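Local coordinates for LPXTG-motif cell wall anchor domain protein (Mobiluncus mulieris, PDB 5U5O) that probably serves as a giant cell-surface adhesin, anchored to the bacterial wall and stiffened by intramolecular disulfide, isopeptide and ester cross-links within its Ig-like domains, at residues 5-10 with 122-127; 13-18 with 159-164; 26-31 with 98-103; 45-50 with 65-70. All coordinates share one frame; numbering follows the deposited sequence. Where two conformers were deposited one is given.

Contact 1: residues 5-10 with 122-127; sequences VGTYAT and VYEQLW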
loop_
_atom_site.group_PDB
_atom_site.type_symbol
_atom_site.label_atom_id
_atom_site.label_comp_id
_atom_site.label_asym_id
_atom_site.label_seq_id
_atom_site.Cartn_x
_atom_site.Cartn_y
_atom_site.Cartn_z
ATOM N N VAL A 5 -5.527 7.525 -28.358
ATOM C CA VAL A 5 -4.484 6.875 -27.561
ATOM C C VAL A 5 -5.144 6.200 -26.377
ATOM O O VAL A 5 -6.063 6.700 -25.751
ATOM C CB VAL A 5 -3.348 7.873 -27.188
ATOM C CG1 VAL A 5 -3.817 8.992 -26.282
ATOM C CG2 VAL A 5 -2.166 7.138 -26.547
ATOM N N GLY A 6 -4.597 5.035 -26.037
ATOM C CA GLY A 6 -4.980 4.290 -24.837
ATOM C C GLY A 6 -3.733 3.654 -24.222
ATOM O O GLY A 6 -2.653 3.669 -24.825
ATOM N N THR A 7 -3.877 3.110 -23.015
ATOM C CA THR A 7 -2.744 2.531 -22.316
ATOM C C THR A 7 -3.209 1.352 -21.492
ATOM O O THR A 7 -4.351 1.278 -21.043
ATOM C CB THR A 7 -2.086 3.565 -21.398
ATOM O OG1 THR A 7 -3.065 4.065 -20.482
ATOM C CG2 THR A 7 -1.408 4.689 -22.126
ATOM N N TYR A 8 -2.259 0.451 -21.241
ATOM C CA TYR A 8 -2.443 -0.636 -20.276
ATOM C C TYR A 8 -1.203 -0.667 -19.388
ATOM O O TYR A 8 -0.090 -0.786 -19.887
ATOM C CB TYR A 8 -2.614 -1.958 -20.997
ATOM C CG TYR A 8 -2.760 -3.151 -20.073
ATOM C CD1 TYR A 8 -3.865 -3.258 -19.222
ATOM C CD2 TYR A 8 -1.809 -4.182 -20.049
ATOM C CE1 TYR A 8 -4.027 -4.346 -18.372
ATOM C CE2 TYR A 8 -1.976 -5.283 -19.209
ATOM C CZ TYR A 8 -3.079 -5.357 -18.367
ATOM O OH TYR A 8 -3.246 -6.441 -17.528
ATOM N N ALA A 9 -1.427 -0.463 -18.104
ATOM C CA ALA A 9 -0.321 -0.376 -17.132
ATOM C C ALA A 9 -0.130 -1.670 -16.361
ATOM O O ALA A 9 -1.103 -2.243 -15.883
ATOM C CB ALA A 9 -0.597 0.751 -16.172
ATOM N N THR A 10 1.125 -2.113 -16.227
ATOM C CA THR A 10 1.450 -3.284 -15.422
ATOM C C THR A 10 2.741 -3.032 -14.660
ATOM O O THR A 10 3.509 -2.132 -15.002
ATOM C CB THR A 10 1.631 -4.548 -16.277
ATOM O OG1 THR A 10 2.588 -4.293 -17.305
ATOM C CG2 THR A 10 0.334 -4.962 -16.914
ATOM N N VAL A 122 -1.832 5.923 -14.754
ATOM C CA VAL A 122 -1.028 6.440 -15.860
ATOM C C VAL A 122 -1.921 7.311 -16.764
ATOM O O VAL A 122 -3.066 6.932 -17.081
ATOM C CB VAL A 122 -0.487 5.291 -16.704
ATOM C CG1 VAL A 122 0.167 5.782 -17.990
ATOM C CG2 VAL A 122 0.510 4.507 -15.868
ATOM N N TYR A 123 -1.423 8.496 -17.099
ATOM C CA TYR A 123 -2.012 9.410 -18.095
ATOM C C TYR A 123 -1.094 9.376 -19.305
ATOM O O TYR A 123 0.121 9.169 -19.172
ATOM C CB TYR A 123 -2.038 10.810 -17.499
ATOM C CG TYR A 123 -3.241 11.126 -16.608
ATOM C CD1 TYR A 123 -3.973 10.129 -15.950
ATOM C CD2 TYR A 123 -3.661 12.451 -16.456
ATOM C CE1 TYR A 123 -5.078 10.445 -15.162
ATOM C CE2 TYR A 123 -4.757 12.771 -15.668
ATOM C CZ TYR A 123 -5.459 11.768 -15.027
ATOM O OH TYR A 123 -6.543 12.109 -14.252
ATOM N N GLU A 124 -1.668 9.589 -20.501
ATOM C CA GLU A 124 -0.893 9.545 -21.753
ATOM C C GLU A 124 -1.404 10.609 -22.714
ATOM O O GLU A 124 -2.622 10.906 -22.755
ATOM C CB GLU A 124 -1.011 8.182 -22.441
ATOM C CG GLU A 124 0.051 7.908 -23.501
ATOM C CD GLU A 124 1.386 7.468 -22.901
ATOM O OE1 GLU A 124 1.438 7.110 -21.701
ATOM O OE2 GLU A 124 2.388 7.525 -23.633
ATOM N N GLN A 125 -0.491 11.206 -23.463
ATOM C CA GLN A 125 -0.875 12.122 -24.546
ATOM C C GLN A 125 -0.147 11.751 -25.819
ATOM O O GLN A 125 1.017 11.266 -25.801
ATOM C CB GLN A 125 -0.603 13.579 -24.177
ATOM C CG GLN A 125 -1.187 14.013 -22.835
ATOM C CD GLN A 125 -0.300 13.591 -21.652
ATOM O OE1 GLN A 125 0.914 13.740 -21.709
ATOM N NE2 GLN A 125 -0.907 13.037 -20.602
ATOM N N LEU A 126 -0.832 12.037 -26.938
ATOM C CA LEU A 126 -0.325 11.784 -28.277
ATOM C C LEU A 126 -0.253 13.095 -29.035
ATOM O O LEU A 126 -1.281 13.783 -29.146
ATOM C CB LEU A 126 -1.271 10.823 -29.007
ATOM C CG LEU A 126 -0.978 10.489 -30.469
ATOM C CD1 LEU A 126 0.326 9.720 -30.600
ATOM C CD2 LEU A 126 -2.148 9.737 -31.106
ATOM N N TRP A 127 0.892 13.393 -29.643
ATOM C CA TRP A 127 1.156 14.645 -30.341
ATOM C C TRP A 127 1.439 14.308 -31.808
ATOM O O TRP A 127 2.288 13.464 -32.120
ATOM C CB TRP A 127 2.358 15.386 -29.742
ATOM C CG TRP A 127 2.191 15.871 -28.337
ATOM C CD1 TRP A 127 2.277 15.121 -27.197
ATOM C CD2 TRP A 127 1.979 17.220 -27.913
ATOM N NE1 TRP A 127 2.099 15.915 -26.102
ATOM C CE2 TRP A 127 1.926 17.211 -26.502
ATOM C CE3 TRP A 127 1.827 18.441 -28.586
ATOM C CZ2 TRP A 127 1.719 18.367 -25.751
ATOM C CZ3 TRP A 127 1.619 19.589 -27.840
ATOM C CH2 TRP A 127 1.563 19.543 -26.432
#
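V5, T7 and A9 of strand 4-10 pack face to face against L126, E124 and V122 of strand 118-127, each strand lending the side chains of alternate residues to the core between two beta sheets. The short segments run roughly antiparallel, at 147°, but their axes stay 7.1 Å apart at the closest point, so side chains rather than main chains bridge the gap. At one end V5 CB passes L126 CB at 4.0 Å, the two side chains heading opposite ways, while V5 CG2 turns to E124 CG at 3.8 Å. E124 fills the middle: its CG is anti to the backbone N (chi1 -163°), its CB itself touches T7 CG2 at 3.5 Å, and a bend at chi2 brings OE1 back to 3.8 Å from the same T7 methyl. This is the core of the T-Q ester bond domain, a beta sandwich of the Ig-like kind, and T7 is its threonine. With chi1 at 57° the T7 methyl goes to E124, leaving OG1 for the covalent link to Q160 CD that gives the cross-link its name. The E124 carboxylate also comes close to that of D31, so acidic groups crowd the ester site. At the far end A9 CB rests on V122 CG2 at 3.9 Å, and the main chain of V122 is hydrogen-bonded to that of Q160.

Contact 2: residues 13-18 with 159-164; sequences KLKAFD and SQSITA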
loop_
_atom_site.group_PDB
_atom_site.type_symbol
_atom_site.label_atom_id
_atom_site.label_comp_id
_atom_site.label_asym_id
_atom_site.label_seq_id
_atom_site.Cartn_x
_atom_site.Cartn_y
_atom_site.Cartn_z
ATOM N N LYS A 13 4.190 -7.682 -14.976
ATOM C CA LYS A 13 3.020 -8.391 -15.549
ATOM C C LYS A 13 1.716 -8.331 -14.757
ATOM O O LYS A 13 0.718 -8.870 -15.233
ATOM C CB LYS A 13 3.317 -9.864 -15.893
ATOM C CG LYS A 13 4.622 -10.106 -16.615
ATOM C CD LYS A 13 4.682 -11.529 -17.129
ATOM C CE LYS A 13 5.855 -11.704 -18.063
ATOM N NZ LYS A 13 5.970 -13.099 -18.532
ATOM N N LEU A 14 1.709 -7.671 -13.594
ATOM C CA LEU A 14 0.579 -7.665 -12.685
ATOM C C LEU A 14 -0.000 -6.253 -12.556
ATOM O O LEU A 14 0.586 -5.278 -13.025
ATOM C CB LEU A 14 0.992 -8.215 -11.320
ATOM C CG LEU A 14 1.579 -9.630 -11.358
ATOM C CD1 LEU A 14 2.121 -9.996 -9.987
ATOM C CD2 LEU A 14 0.548 -10.647 -11.812
ATOM N N LYS A 15 -1.145 -6.158 -11.897
ATOM C CA LYS A 15 -1.813 -4.882 -11.645
ATOM C C LYS A 15 -1.508 -4.290 -10.262
ATOM O O LYS A 15 -1.950 -3.188 -9.947
ATOM C CB LYS A 15 -3.325 -5.066 -11.824
ATOM C CG LYS A 15 -3.743 -5.500 -13.231
ATOM C CD LYS A 15 -3.387 -4.487 -14.310
ATOM C CE LYS A 15 -3.876 -3.094 -13.961
ATOM N NZ LYS A 15 -3.788 -2.119 -15.083
ATOM N N ALA A 16 -0.746 -5.018 -9.446
ATOM C CA ALA A 16 -0.332 -4.560 -8.116
ATOM C C ALA A 16 1.082 -4.995 -7.794
ATOM O O ALA A 16 1.603 -5.945 -8.373
ATOM C CB ALA A 16 -1.278 -5.088 -7.060
ATOM N N PHE A 17 1.683 -4.286 -6.842
ATOM C CA PHE A 17 3.009 -4.619 -6.347
ATOM C C PHE A 17 3.081 -4.318 -4.865
ATOM O O PHE A 17 2.242 -3.596 -4.321
ATOM C CB PHE A 17 4.103 -3.872 -7.108
ATOM C CG PHE A 17 4.061 -2.375 -6.951
ATOM C CD1 PHE A 17 3.324 -1.584 -7.796
ATOM C CD2 PHE A 17 4.788 -1.755 -5.961
ATOM C CE1 PHE A 17 3.320 -0.206 -7.637
ATOM C CE2 PHE A 17 4.785 -0.390 -5.790
ATOM C CZ PHE A 17 4.053 0.395 -6.637
ATOM N N ASP A 18 4.103 -4.899 -4.240
ATOM C CA ASP A 18 4.320 -4.796 -2.800
ATOM C C ASP A 18 5.162 -3.553 -2.495
ATOM O O ASP A 18 6.398 -3.585 -2.599
ATOM C CB ASP A 18 5.007 -6.067 -2.278
ATOM C CG ASP A 18 5.365 -5.997 -0.792
ATOM O OD1 ASP A 18 5.085 -4.968 -0.137
ATOM O OD2 ASP A 18 5.944 -6.979 -0.288
ATOM N N SER A 159 -7.707 0.160 -16.881
ATOM C CA SER A 159 -6.558 -0.240 -17.700
ATOM C C SER A 159 -5.247 0.441 -17.281
ATOM O O SER A 159 -4.182 -0.192 -17.287
ATOM C CB SER A 159 -6.814 0.021 -19.195
ATOM O OG SER A 159 -6.963 1.407 -19.518
ATOM N N GLN A 160 -5.320 1.717 -16.911
ATOM C CA GLN A 160 -4.137 2.481 -16.502
ATOM C C GLN A 160 -3.864 2.469 -14.999
ATOM O O GLN A 160 -2.948 3.137 -14.558
ATOM C CB GLN A 160 -4.262 3.924 -17.008
ATOM C CG GLN A 160 -4.348 4.026 -18.522
ATOM C CD GLN A 160 -3.053 3.669 -19.215
ATOM O OE1 GLN A 160 -2.140 2.999 -18.714
ATOM N N SER A 161 -4.666 1.729 -14.244
ATOM C CA SER A 161 -4.510 1.685 -12.793
ATOM C C SER A 161 -3.405 0.719 -12.393
ATOM O O SER A 161 -3.199 -0.307 -13.047
ATOM C CB SER A 161 -5.826 1.269 -12.136
ATOM O OG SER A 161 -6.094 -0.101 -12.359
ATOM N N ILE A 162 -2.729 1.057 -11.294
ATOM C CA ILE A 162 -1.782 0.178 -10.595
ATOM C C ILE A 162 -2.035 0.365 -9.097
ATOM O O ILE A 162 -2.216 1.502 -8.649
ATOM C CB ILE A 162 -0.294 0.553 -10.889
ATOM C CG1 ILE A 162 0.029 0.359 -12.380
ATOM C CG2 ILE A 162 0.685 -0.237 -10.024
ATOM C CD1 ILE A 162 0.024 -1.090 -12.830
ATOM N N THR A 163 -2.000 -0.727 -8.330
ATOM C CA THR A 163 -2.148 -0.635 -6.874
ATOM C C THR A 163 -0.833 -0.940 -6.182
ATOM O O THR A 163 -0.288 -2.014 -6.358
ATOM C CB THR A 163 -3.230 -1.588 -6.360
ATOM O OG1 THR A 163 -4.412 -1.370 -7.108
ATOM C CG2 THR A 163 -3.551 -1.315 -4.908
ATOM N N ALA A 164 -0.354 0.033 -5.418
ATOM C CA ALA A 164 0.795 -0.148 -4.541
ATOM C C ALA A 164 0.267 -0.665 -3.200
ATOM O O ALA A 164 -0.344 0.099 -2.438
ATOM C CB ALA A 164 1.507 1.182 -4.385
HETATM O O HOH W 1 -4.672 -3.145 -9.147
#
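The ring of F17 is covered on one face by A164, whose CA stands 4.0 Å from the ring centroid, 17° off the normal, in a CH-pi contact displaced toward the rim. I162 CG2 reaches the ring edge in plane, 3.6 Å from F17 CE1, and the ring of F27 meets it obliquely on the side away from A164, the planes at about 35°. Behind this packing is a short parallel strand pair of the Ig-like beta sandwich, 16-18 alongside 161-164, in which A16 pairs with T163 and F17 with A164. With chi1 at 64° the F17 ring sits over its own backbone, on the side where A164 CB touches CZ at 3.5 Å. T163 joins the main chains both ways: its N donates to K15 O at 2.9 Å, and its O accepts from F17 N at 3.0 Å. K15 bends at chi2 and chi3, which brings its ammonium back along the partner segment to donate to S161 O at 2.8 Å; A9 O takes a further bond from the same nitrogen, tying strand 4-10 to this edge. K15 O is gripped twice, since besides T163 N it accepts from a water at 2.8 Å, and that water is also hydrogen-bonded to T163 OG1 at 2.7 Å.

Contact 3: residues 26-31 with 98-103; sequences AFTIKD and EMDLTV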
loop_
_atom_site.group_PDB
_atom_site.type_symbol
_atom_site.label_atom_id
_atom_site.label_comp_id
_atom_site.label_asym_id
_atom_site.label_seq_id
_atom_site.Cartn_x
_atom_site.Cartn_y
_atom_site.Cartn_z
ATOM N N ALA A 26 12.902 1.081 -6.057
ATOM C CA ALA A 26 12.071 1.672 -7.105
ATOM C C ALA A 26 11.249 0.597 -7.759
ATOM O O ALA A 26 11.570 -0.588 -7.673
ATOM C CB ALA A 26 12.944 2.353 -8.147
ATOM N N PHE A 27 10.193 1.031 -8.433
ATOM C CA PHE A 27 9.341 0.141 -9.193
ATOM C C PHE A 27 9.151 0.712 -10.578
ATOM O O PHE A 27 9.107 1.925 -10.746
ATOM C CB PHE A 27 7.979 0.011 -8.540
ATOM C CG PHE A 27 8.038 -0.677 -7.222
ATOM C CD1 PHE A 27 7.980 -2.067 -7.146
ATOM C CD2 PHE A 27 8.167 0.055 -6.068
ATOM C CE1 PHE A 27 8.042 -2.715 -5.926
ATOM C CE2 PHE A 27 8.236 -0.584 -4.839
ATOM C CZ PHE A 27 8.169 -1.972 -4.772
ATOM N N THR A 28 9.071 -0.180 -11.553
ATOM C CA THR A 28 8.894 0.224 -12.932
ATOM C C THR A 28 7.507 -0.173 -13.392
ATOM O O THR A 28 7.154 -1.358 -13.403
ATOM C CB THR A 28 9.930 -0.418 -13.854
ATOM O OG1 THR A 28 11.232 0.032 -13.469
ATOM C CG2 THR A 28 9.683 -0.015 -15.312
ATOM N N ILE A 29 6.720 0.843 -13.744
ATOM C CA ILE A 29 5.419 0.656 -14.378
ATOM C C ILE A 29 5.668 0.552 -15.893
ATOM O O ILE A 29 6.216 1.483 -16.505
ATOM C CB ILE A 29 4.450 1.790 -14.002
ATOM C CG1 ILE A 29 3.967 1.680 -12.548
ATOM C CG2 ILE A 29 3.210 1.744 -14.893
ATOM C CD1 ILE A 29 5.026 1.818 -11.470
ATOM N N LYS A 30 5.349 -0.608 -16.464
ATOM C CA LYS A 30 5.286 -0.766 -17.915
ATOM C C LYS A 30 3.988 -0.118 -18.419
ATOM O O LYS A 30 2.882 -0.539 -18.074
ATOM C CB LYS A 30 5.303 -2.230 -18.300
ATOM C CG LYS A 30 5.440 -2.458 -19.799
ATOM C CD LYS A 30 5.189 -3.913 -20.097
ATOM C CE LYS A 30 5.470 -4.252 -21.539
ATOM N NZ LYS A 30 5.426 -5.725 -21.746
ATOM N N ASP A 31 4.167 0.899 -19.254
ATOM C CA ASP A 31 3.057 1.655 -19.849
ATOM C C ASP A 31 2.963 1.227 -21.316
ATOM O O ASP A 31 3.734 1.677 -22.140
ATOM C CB ASP A 31 3.391 3.114 -19.669
ATOM C CG ASP A 31 2.442 4.054 -20.395
ATOM O OD1 ASP A 31 1.325 3.651 -20.873
ATOM O OD2 ASP A 31 2.860 5.230 -20.399
ATOM N N GLU A 98 5.633 0.876 -26.180
ATOM C CA GLU A 98 5.665 0.937 -24.714
ATOM C C GLU A 98 6.662 1.945 -24.197
ATOM O O GLU A 98 7.603 2.317 -24.901
ATOM C CB GLU A 98 5.969 -0.431 -24.112
ATOM C CG GLU A 98 7.323 -0.989 -24.485
ATOM C CD GLU A 98 7.535 -2.379 -23.931
ATOM O OE1 GLU A 98 6.997 -3.341 -24.516
ATOM O OE2 GLU A 98 8.242 -2.510 -22.911
ATOM N N MET A 99 6.442 2.382 -22.959
ATOM C CA MET A 99 7.394 3.228 -22.244
ATOM C C MET A 99 7.409 2.799 -20.781
ATOM O O MET A 99 6.453 2.201 -20.296
ATOM C CB MET A 99 7.090 4.723 -22.366
ATOM C CG MET A 99 5.603 5.093 -22.489
ATOM S SD MET A 99 5.264 6.854 -22.230
ATOM C CE MET A 99 6.382 7.590 -23.431
ATOM N N ASP A 100 8.524 3.064 -20.102
ATOM C CA ASP A 100 8.658 2.768 -18.681
ATOM C C ASP A 100 8.469 4.011 -17.834
ATOM O O ASP A 100 8.962 5.085 -18.178
ATOM C CB ASP A 100 10.048 2.210 -18.394
ATOM C CG ASP A 100 10.237 0.784 -18.878
ATOM O OD1 ASP A 100 9.264 0.056 -19.162
ATOM O OD2 ASP A 100 11.417 0.342 -18.846
ATOM N N LEU A 101 7.763 3.853 -16.716
ATOM C CA LEU A 101 7.586 4.910 -15.722
ATOM C C LEU A 101 8.099 4.377 -14.379
ATOM O O LEU A 101 7.489 3.479 -13.787
ATOM C CB LEU A 101 6.106 5.306 -15.623
ATOM C CG LEU A 101 5.529 6.005 -16.861
ATOM C CD1 LEU A 101 4.011 6.033 -16.796
ATOM C CD2 LEU A 101 6.086 7.415 -16.980
ATOM N N THR A 102 9.226 4.916 -13.923
ATOM C CA THR A 102 9.904 4.394 -12.748
ATOM C C THR A 102 9.699 5.330 -11.577
ATOM O O THR A 102 9.983 6.521 -11.651
ATOM C CB THR A 102 11.381 4.144 -13.072
ATOM O OG1 THR A 102 11.448 3.136 -14.090
ATOM C CG2 THR A 102 12.142 3.661 -11.861
ATOM N N VAL A 103 9.200 4.765 -10.481
ATOM C CA VAL A 103 8.912 5.515 -9.266
ATOM C C VAL A 103 9.764 4.988 -8.112
ATOM O O VAL A 103 9.879 3.774 -7.900
ATOM C CB VAL A 103 7.391 5.502 -8.936
ATOM C CG1 VAL A 103 6.827 4.092 -8.842
ATOM C CG2 VAL A 103 7.086 6.311 -7.689
#
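The D31 and M99 side chains run alongside each other in a common direction, with D31 OD2 3.4 Å from M99 SD. Next along the same face, L101 CD1 approaches that carboxylate oxygen at 3.9 Å, and I29 CD1 crosses to V103 CG1 at 3.9 Å. The other face is polar: T28 OG1 and T102 OG1 share a hydrogen bond of 3.2 Å, the T28 methyl leans on the D100 carboxylate, and the extended chain of K30 brings NZ within 4.0 Å of E98 OE1, a long salt bridge. Two neighbouring antiparallel strands of the four-stranded sheet of the Ig-like sandwich produce this division, with F27, I29, D31, M99, L101 and V103 turned to the core and the threonines and charged residues turned outward. Position is set by six main-chain hydrogen bonds, two each for the pairs F27 with V103, I29 with L101 and D31 with M99; the shortest, I29 N to L101 O, is 2.7 Å. Further out, V122 touches I29, D31 and L101 from the opposing sheet, while M99 reaches A66 and T68. D31 also touches T7, the threonine of the ester link, on neighbouring strand 4-10.

Contact 4: residues 45-50 with 65-70; sequences AIAGQL and KAATTV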
loop_
_atom_site.group_PDB
_atom_site.type_symbol
_atom_site.label_atom_id
_atom_site.label_comp_id
_atom_site.label_asym_id
_atom_site.label_seq_id
_atom_site.Cartn_x
_atom_site.Cartn_y
_atom_site.Cartn_z
ATOM N N ALA A 45 4.831 12.126 -31.202
ATOM C CA ALA A 45 5.424 12.107 -29.860
ATOM C C ALA A 45 4.367 11.601 -28.901
ATOM O O ALA A 45 3.186 11.945 -28.985
ATOM C CB ALA A 45 5.906 13.486 -29.431
ATOM N N ILE A 46 4.816 10.774 -27.961
ATOM C CA ILE A 46 3.989 10.286 -26.871
ATOM C C ILE A 46 4.581 10.665 -25.528
ATOM O O ILE A 46 5.826 10.678 -25.372
ATOM C CB ILE A 46 3.701 8.764 -26.968
ATOM C CG1 ILE A 46 4.985 7.941 -27.117
ATOM C CG2 ILE A 46 2.707 8.526 -28.113
ATOM C CD1 ILE A 46 4.732 6.457 -26.977
ATOM N N ALA A 47 3.731 10.938 -24.554
ATOM C CA ALA A 47 4.190 11.209 -23.175
ATOM C C ALA A 47 3.295 10.497 -22.226
ATOM O O ALA A 47 2.060 10.436 -22.419
ATOM C CB ALA A 47 4.150 12.697 -22.891
ATOM N N GLY A 48 3.901 9.975 -21.170
ATOM C CA GLY A 48 3.189 9.347 -20.081
ATOM C C GLY A 48 3.596 9.950 -18.744
ATOM O O GLY A 48 4.748 10.391 -18.570
ATOM N N GLN A 49 2.660 9.942 -17.799
ATOM C CA GLN A 49 2.908 10.353 -16.418
ATOM C C GLN A 49 2.208 9.406 -15.481
ATOM O O GLN A 49 1.117 8.929 -15.764
ATOM C CB GLN A 49 2.435 11.780 -16.124
ATOM C CG GLN A 49 2.893 12.825 -17.115
ATOM C CD GLN A 49 2.030 12.874 -18.372
ATOM O OE1 GLN A 49 0.795 12.743 -18.315
ATOM N NE2 GLN A 49 2.676 13.062 -19.517
ATOM N N LEU A 50 2.850 9.175 -14.336
ATOM C CA LEU A 50 2.305 8.364 -13.262
ATOM C C LEU A 50 1.905 9.261 -12.100
ATOM O O LEU A 50 2.707 10.088 -11.648
ATOM C CB LEU A 50 3.378 7.373 -12.775
ATOM C CG LEU A 50 2.903 6.354 -11.751
ATOM C CD1 LEU A 50 1.917 5.367 -12.337
ATOM C CD2 LEU A 50 4.119 5.625 -11.188
ATOM N N LYS A 65 7.584 10.526 -15.147
ATOM C CA LYS A 65 7.241 11.033 -16.477
ATOM C C LYS A 65 8.139 10.389 -17.512
ATOM O O LYS A 65 9.304 10.118 -17.232
ATOM C CB LYS A 65 7.454 12.539 -16.549
ATOM C CG LYS A 65 6.577 13.391 -15.662
ATOM C CD LYS A 65 6.965 14.849 -15.851
ATOM C CE LYS A 65 6.112 15.778 -15.014
ATOM N NZ LYS A 65 6.353 17.198 -15.391
ATOM N N ALA A 66 7.631 10.154 -18.711
ATOM C CA ALA A 66 8.429 9.677 -19.839
ATOM C C ALA A 66 7.887 10.257 -21.123
ATOM O O ALA A 66 6.668 10.431 -21.267
ATOM C CB ALA A 66 8.374 8.168 -19.950
ATOM N N ALA A 67 8.755 10.509 -22.096
ATOM C CA ALA A 67 8.304 10.994 -23.420
ATOM C C ALA A 67 9.260 10.478 -24.460
ATOM O O ALA A 67 10.433 10.230 -24.157
ATOM C CB ALA A 67 8.237 12.514 -23.448
ATOM N N THR A 68 8.761 10.277 -25.671
ATOM C CA THR A 68 9.570 9.779 -26.788
ATOM C C THR A 68 8.843 10.031 -28.103
ATOM O O THR A 68 7.689 10.468 -28.098
ATOM C CB THR A 68 9.887 8.268 -26.639
ATOM O OG1 THR A 68 10.825 7.851 -27.646
ATOM C CG2 THR A 68 8.633 7.392 -26.715
ATOM N N THR A 69 9.517 9.764 -29.217
ATOM C CA THR A 69 8.901 9.805 -30.531
ATOM C C THR A 69 8.737 8.392 -31.057
ATOM O O THR A 69 9.524 7.495 -30.707
ATOM C CB THR A 69 9.690 10.661 -31.525
ATOM O OG1 THR A 69 11.059 10.286 -31.495
ATOM C CG2 THR A 69 9.550 12.134 -31.190
ATOM N N VAL A 70 7.702 8.202 -31.882
ATOM C CA VAL A 70 7.344 6.907 -32.461
ATOM C C VAL A 70 7.000 7.092 -33.934
ATOM O O VAL A 70 6.105 7.871 -34.262
ATOM C CB VAL A 70 6.098 6.311 -31.786
ATOM C CG1 VAL A 70 5.670 5.030 -32.490
ATOM C CG2 VAL A 70 6.338 6.053 -30.307
#
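Strands 43-52 and 64-71 form an antiparallel hairpin whose short segments run at 171°, with I46 and T68, and likewise G48 and A66, as hydrogen-bonded pairs, and with A45 opposite T69, A47 opposite A67 and Q49 opposite K65 as non-hydrogen-bonded ones. The four bonds, two to a pair, are all nearly straight; G48 N to A66 O measures 2.8 Å and T68 N to I46 O 3.0 Å. Between them CA-H groups also lean on carbonyls, such as A67 CA on I46 O at 3.2 Å. On the face turned to the opposing sheet of the sandwich, I46 and T68 extend together, CG1 of I46 meeting CG2 of T68 at 3.7 Å. With chi1 at 53°, I46 holds CG1 between its backbone N and carbonyl carbon, on the side of T68. G48 and A66 follow on this face, where the sulfur of M99 packs near the nitrogen of the glycine and L101 settles on A66. The middle of the second face is built from the small side chains of A45, A47 and A67: A47 CB lies 4.1 Å from A67 CB, and strand 132-135 covers this part, with V135 on A67 and Y132 on A45. At the end of the pair the aliphatic chains of Q49 and K65 cross, CG to CG at 4.0 Å, while their polar ends go elsewhere: the Q49 amide bonds to Q125 and K65 makes a salt bridge with E139. Cohesion probably rests largely on the four main-chain bonds, while small residues allow close packing, A47 and A67 under strand 132-135, G48 and A66 under M99 and L101.

All four contacts belong to the T-Q ester bond domain, which precedes a second beta-rich domain, of the DUF5979 family, in this chain. Centres of contacts 1 and 4 are about 8 Å apart and those of contacts 2 and 4 about 19 Å. Contact 3 pairs strands of one sheet and contacts 2 and 4 pair strands of the other, while contact 1 spans the two. Along the chain, contact 4 lies within contact 3, which lies within contact 1; contact 2 crosses contact 1, because segment 13-18 comes before segment 122-127 and segment 159-164 after it. The covalent link between T7 and Q160 joins contacts 1 and 2, tying the first strand to the last, consistent with resistance to unfolding under load.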